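Local coordinates for SusD homolog (Bacteroides thetaiotaomicron VPI-5482, PDB 3FDH), which probably binds sugars at the cell surface as a SusD/RagB-family outer-membrane lipoprotein that helps capture glycans for uptake, at residues S266-R278 and Q414-G426. Sequence-based numbering, arbitrary orientation.
Sequences SLGTKLLAYNDPR and QETMIQKYLAMWG
Tyr-274 reaches across to Glu-415, its OH donating a 2.6 Å hydrogen bond to OE1 on the syn side of a carboxylate turned 37° from the ring. Glu-415 OE2 lies 2.9 Å from Gln-419 NE2, which donates to it from above the carboxylate plane, so phenol and amide together fix the acid's rotation. Replacing Glu-415 by an alanine is likely to leave the Tyr-274 hydroxyl and the Gln-419 amide each without its carboxylate oxygen. Water 2 links Gln-419 OE1 to Asp-276 OD2. Asp-276, whose N closes a Schellman motif on Leu-271 O, starts an Asx turn; Arg-278 grips it side-on in a salt bridge, NE to OD1 and NH2 to OD2 (2.7 Å), and lays one guanidinium face over Leu-422 O. Leu-422 runs past Leu-267 and Leu-271 in the opposite direction, its CD2 3.7 Å from Leu-267 CD1. Leu-271 CD1 meets Trp-425 CZ3 at 3.5 Å. Beyond the leucines, water 1 joins Ser-266, Lys-270 and Tyr-421; Lys-270 NZ also bonds Thr-450 O, and Tyr-421 OH bonds Ile-49 O. The axes of 266-274 and 414-423 cross at -120°, 11.6 Å at closest approach; helix 393-410 packs beside Tyr-274 and Glu-415, helix 335-348 touches Gln-419 and Ala-423, and helix 431-443 touches Tyr-421.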
loop_
_atom_site.group_PDB
_atom_site.type_symbol
_atom_site.label_atom_id
_atom_site.label_comp_id
_atom_site.label_asym_id
_atom_site.label_seq_id
_atom_site.Cartn_x
_atom_site.Cartn_y
_atom_site.Cartn_z
ATOM N N SER A 266 10.785 3.729 16.176
ATOM C CA SER A 266 9.860 2.657 16.584
ATOM C C SER A 266 10.066 1.401 15.725
ATOM O O SER A 266 10.079 0.267 16.216
ATOM C CB SER A 266 8.389 3.153 16.618
ATOM O OG SER A 266 7.873 3.457 15.326
ATOM N N LEU A 267 10.293 1.615 14.434
ATOM C CA LEU A 267 10.479 0.513 13.519
ATOM C C LEU A 267 11.784 -0.192 13.871
ATOM O O LEU A 267 11.862 -1.413 13.932
ATOM C CB LEU A 267 10.482 0.968 12.046
ATOM C CG LEU A 267 10.752 -0.152 11.020
ATOM C CD1 LEU A 267 9.696 -1.224 10.980
ATOM C CD2 LEU A 267 10.880 0.458 9.672
ATOM N N GLY A 268 12.811 0.602 14.134
ATOM C CA GLY A 268 14.134 0.065 14.502
ATOM C C GLY A 268 14.052 -0.762 15.778
ATOM O O GLY A 268 14.661 -1.828 15.908
ATOM N N THR A 269 13.254 -0.287 16.719
ATOM C CA THR A 269 13.070 -1.010 17.977
ATOM C C THR A 269 12.541 -2.425 17.714
ATOM O O THR A 269 12.990 -3.386 18.302
ATOM C CB THR A 269 12.068 -0.271 18.879
ATOM O OG1 THR A 269 12.563 1.046 19.147
ATOM C CG2 THR A 269 11.871 -1.011 20.227
ATOM N N LYS A 270 11.557 -2.518 16.827
ATOM C CA LYS A 270 10.953 -3.822 16.470
ATOM C C LYS A 270 11.981 -4.711 15.800
ATOM O O LYS A 270 12.199 -5.871 16.157
ATOM C CB LYS A 270 9.771 -3.637 15.528
ATOM C CG LYS A 270 8.555 -2.925 16.134
ATOM C CD LYS A 270 7.445 -2.739 15.126
ATOM C CE LYS A 270 6.183 -2.045 15.728
ATOM N NZ LYS A 270 6.350 -0.628 16.162
ATOM N N LEU A 271 12.604 -4.162 14.772
ATOM C CA LEU A 271 13.611 -4.932 14.022
ATOM C C LEU A 271 14.718 -5.483 14.937
ATOM O O LEU A 271 15.195 -6.638 14.786
ATOM C CB LEU A 271 14.225 -4.080 12.871
ATOM C CG LEU A 271 13.260 -3.620 11.777
ATOM C CD1 LEU A 271 13.898 -2.557 10.803
ATOM C CD2 LEU A 271 12.741 -4.846 11.010
ATOM N N LEU A 272 15.132 -4.647 15.877
ATOM C CA LEU A 272 16.207 -4.990 16.808
ATOM C C LEU A 272 15.740 -6.045 17.772
ATOM O O LEU A 272 16.480 -6.934 18.134
ATOM C CB LEU A 272 16.700 -3.749 17.604
ATOM C CG LEU A 272 17.541 -2.702 16.842
ATOM C CD1 LEU A 272 17.625 -1.377 17.651
ATOM C CD2 LEU A 272 18.925 -3.294 16.532
ATOM N N ALA A 273 14.484 -5.957 18.154
ATOM C CA ALA A 273 13.941 -6.882 19.141
ATOM C C ALA A 273 13.923 -8.285 18.551
ATOM O O ALA A 273 14.123 -9.257 19.233
ATOM C CB ALA A 273 12.565 -6.469 19.580
ATOM N N TYR A 274 13.652 -8.350 17.264
ATOM C CA TYR A 274 13.587 -9.621 16.535
ATOM C C TYR A 274 14.911 -10.074 15.973
ATOM O O TYR A 274 15.077 -11.214 15.573
ATOM C CB TYR A 274 12.635 -9.462 15.341
ATOM C CG TYR A 274 11.188 -9.643 15.688
ATOM C CD1 TYR A 274 10.422 -8.590 16.169
ATOM C CD2 TYR A 274 10.574 -10.861 15.516
ATOM C CE1 TYR A 274 9.124 -8.767 16.490
ATOM C CE2 TYR A 274 9.261 -11.046 15.836
ATOM C CZ TYR A 274 8.537 -9.994 16.313
ATOM O OH TYR A 274 7.234 -10.161 16.663
ATOM N N ASN A 275 15.844 -9.153 15.945
ATOM C CA ASN A 275 17.081 -9.362 15.242
ATOM C C ASN A 275 16.731 -9.693 13.797
ATOM O O ASN A 275 17.282 -10.562 13.175
ATOM C CB ASN A 275 17.922 -10.455 15.848
ATOM C CG ASN A 275 19.325 -10.487 15.284
ATOM O OD1 ASN A 275 19.841 -9.479 14.806
ATOM N ND2 ASN A 275 19.959 -11.651 15.348
ATOM N N ASP A 276 15.741 -8.987 13.300
ATOM C CA ASP A 276 15.311 -9.118 11.906
ATOM C C ASP A 276 16.533 -8.813 10.989
ATOM O O ASP A 276 17.330 -7.928 11.272
ATOM C CB ASP A 276 14.093 -8.207 11.679
ATOM C CG ASP A 276 13.561 -8.232 10.255
ATOM O OD1 ASP A 276 14.290 -7.827 9.322
ATOM O OD2 ASP A 276 12.383 -8.626 10.087
ATOM N N PRO A 277 16.746 -9.605 9.933
ATOM C CA PRO A 277 17.882 -9.335 9.044
ATOM C C PRO A 277 18.009 -7.882 8.554
ATOM O O PRO A 277 19.099 -7.403 8.284
ATOM C CB PRO A 277 17.597 -10.219 7.837
ATOM C CG PRO A 277 16.617 -11.256 8.317
ATOM C CD PRO A 277 15.877 -10.692 9.453
ATOM N N ARG A 278 16.884 -7.202 8.419
ATOM C CA ARG A 278 16.861 -5.832 7.904
ATOM C C ARG A 278 17.386 -4.814 8.922
ATOM O O ARG A 278 17.731 -3.688 8.586
ATOM C CB ARG A 278 15.435 -5.440 7.489
ATOM C CG ARG A 278 14.938 -6.235 6.277
ATOM C CD ARG A 278 13.409 -6.063 6.110
ATOM N NE ARG A 278 12.694 -6.944 7.041
ATOM C CZ ARG A 278 11.718 -7.797 6.725
ATOM N NH1 ARG A 278 11.180 -7.819 5.508
ATOM N NH2 ARG A 278 11.231 -8.590 7.666
ATOM N N GLN A 414 -1.166 -12.570 16.278
ATOM C CA GLN A 414 -0.388 -11.396 16.666
ATOM C C GLN A 414 0.886 -11.340 15.867
ATOM O O GLN A 414 1.223 -10.319 15.292
ATOM C CB GLN A 414 -0.034 -11.431 18.153
ATOM C CG GLN A 414 0.895 -10.315 18.557
ATOM C CD GLN A 414 1.202 -10.316 20.040
ATOM O OE1 GLN A 414 0.347 -10.010 20.834
ATOM N NE2 GLN A 414 2.445 -10.623 20.407
ATOM N N GLU A 415 1.590 -12.458 15.887
ATOM C CA GLU A 415 2.886 -12.610 15.205
ATOM C C GLU A 415 2.757 -12.458 13.693
ATOM O O GLU A 415 3.575 -11.819 13.031
ATOM C CB GLU A 415 3.551 -13.927 15.562
ATOM C CG GLU A 415 4.905 -14.088 14.910
ATOM C CD GLU A 415 5.971 -13.021 15.310
ATOM O OE1 GLU A 415 5.854 -12.312 16.342
ATOM O OE2 GLU A 415 6.979 -12.923 14.574
ATOM N N THR A 416 1.707 -13.054 13.163
ATOM C CA THR A 416 1.392 -12.953 11.753
ATOM C C THR A 416 1.227 -11.497 11.326
ATOM O O THR A 416 1.773 -11.075 10.326
ATOM C CB THR A 416 0.133 -13.800 11.365
ATOM O OG1 THR A 416 0.424 -15.196 11.595
ATOM C CG2 THR A 416 -0.306 -13.556 9.851
HETATM N N MSE A 417 0.537 -10.689 12.110
HETATM C CA MSE A 417 0.262 -9.348 11.667
HETATM C C MSE A 417 1.480 -8.439 11.873
HETATM O O MSE A 417 1.696 -7.482 11.099
HETATM C CB MSE A 417 -0.954 -8.830 12.387
HETATM C CG MSE A 417 -2.227 -9.683 12.196
HETATM SE SE MSE A 417 -2.641 -9.889 10.324
HETATM C CE MSE A 417 -2.887 -8.009 9.926
ATOM N N ILE A 418 2.267 -8.749 12.912
ATOM C CA ILE A 418 3.561 -8.043 13.133
ATOM C C ILE A 418 4.466 -8.281 11.920
ATOM O O ILE A 418 5.094 -7.361 11.388
ATOM C CB ILE A 418 4.273 -8.459 14.438
ATOM C CG1 ILE A 418 3.478 -7.929 15.648
ATOM C CG2 ILE A 418 5.668 -7.869 14.457
ATOM C CD1 ILE A 418 3.950 -8.430 17.064
ATOM N N GLN A 419 4.507 -9.524 11.476
ATOM C CA GLN A 419 5.310 -9.896 10.331
ATOM C C GLN A 419 4.803 -9.260 9.040
ATOM O O GLN A 419 5.601 -8.851 8.189
ATOM C CB GLN A 419 5.476 -11.443 10.201
ATOM C CG GLN A 419 6.347 -12.067 11.316
ATOM C CD GLN A 419 7.765 -11.454 11.398
ATOM O OE1 GLN A 419 8.409 -11.194 10.375
ATOM N NE2 GLN A 419 8.251 -11.240 12.616
ATOM N N LYS A 420 3.486 -9.111 8.910
ATOM C CA LYS A 420 2.920 -8.503 7.720
ATOM C C LYS A 420 3.411 -7.073 7.709
ATOM O O LYS A 420 3.866 -6.557 6.714
ATOM C CB LYS A 420 1.376 -8.574 7.740
ATOM C CG LYS A 420 0.717 -8.096 6.485
ATOM C CD LYS A 420 -0.792 -8.241 6.499
ATOM C CE LYS A 420 -1.420 -8.100 5.117
ATOM N NZ LYS A 420 -2.927 -7.789 5.237
ATOM N N TYR A 421 3.259 -6.435 8.855
ATOM C CA TYR A 421 3.730 -5.052 9.090
ATOM C C TYR A 421 5.201 -4.853 8.721
ATOM O O TYR A 421 5.510 -3.977 7.906
ATOM C CB TYR A 421 3.411 -4.571 10.519
ATOM C CG TYR A 421 4.002 -3.216 10.831
ATOM C CD1 TYR A 421 5.278 -3.119 11.383
ATOM C CD2 TYR A 421 3.286 -2.043 10.634
ATOM C CE1 TYR A 421 5.870 -1.902 11.636
ATOM C CE2 TYR A 421 3.864 -0.811 10.900
ATOM C CZ TYR A 421 5.138 -0.727 11.413
ATOM O OH TYR A 421 5.726 0.521 11.698
ATOM N N LEU A 422 6.093 -5.752 9.165
ATOM C CA LEU A 422 7.520 -5.626 8.874
ATOM C C LEU A 422 7.866 -5.886 7.405
ATOM O O LEU A 422 8.765 -5.245 6.844
ATOM C CB LEU A 422 8.352 -6.570 9.777
ATOM C CG LEU A 422 8.259 -6.165 11.260
ATOM C CD1 LEU A 422 9.034 -7.219 12.078
ATOM C CD2 LEU A 422 8.849 -4.769 11.510
ATOM N N ALA A 423 7.134 -6.811 6.785
ATOM C CA ALA A 423 7.330 -7.129 5.349
ATOM C C ALA A 423 6.953 -6.024 4.381
ATOM O O ALA A 423 7.502 -5.880 3.308
ATOM C CB ALA A 423 6.548 -8.373 4.964
HETATM N N MSE A 424 5.982 -5.248 4.807
HETATM C CA MSE A 424 5.316 -4.228 3.969
HETATM C C MSE A 424 5.925 -2.813 4.074
HETATM O O MSE A 424 5.522 -1.852 3.437
HETATM C CB MSE A 424 3.806 -4.359 4.138
HETATM C CG MSE A 424 3.311 -5.622 3.575
HETATM SE SE MSE A 424 1.426 -5.969 3.619
HETATM C CE MSE A 424 0.760 -4.717 2.276
ATOM N N TRP A 425 7.033 -2.799 4.790
ATOM C CA TRP A 425 7.953 -1.642 4.861
ATOM C C TRP A 425 8.890 -1.759 3.659
ATOM O O TRP A 425 9.504 -2.781 3.422
ATOM C CB TRP A 425 8.805 -1.747 6.117
ATOM C CG TRP A 425 9.881 -0.751 6.242
ATOM C CD1 TRP A 425 9.766 0.599 6.057
ATOM C CD2 TRP A 425 11.222 -0.980 6.676
ATOM N NE1 TRP A 425 10.955 1.237 6.308
ATOM C CE2 TRP A 425 11.882 0.280 6.664
ATOM C CE3 TRP A 425 11.950 -2.132 7.068
ATOM C CZ2 TRP A 425 13.194 0.425 7.050
ATOM C CZ3 TRP A 425 13.265 -1.984 7.392
ATOM C CH2 TRP A 425 13.876 -0.708 7.416
ATOM N N GLY A 426 9.011 -0.682 2.929
ATOM C CA GLY A 426 9.855 -0.599 1.761
ATOM C C GLY A 426 9.616 0.564 0.820
ATOM O O GLY A 426 9.047 1.607 1.217
HETATM O O HOH W 1 7.297 0.916 13.971
HETATM O O HOH W 2 10.742 -10.305 11.444
#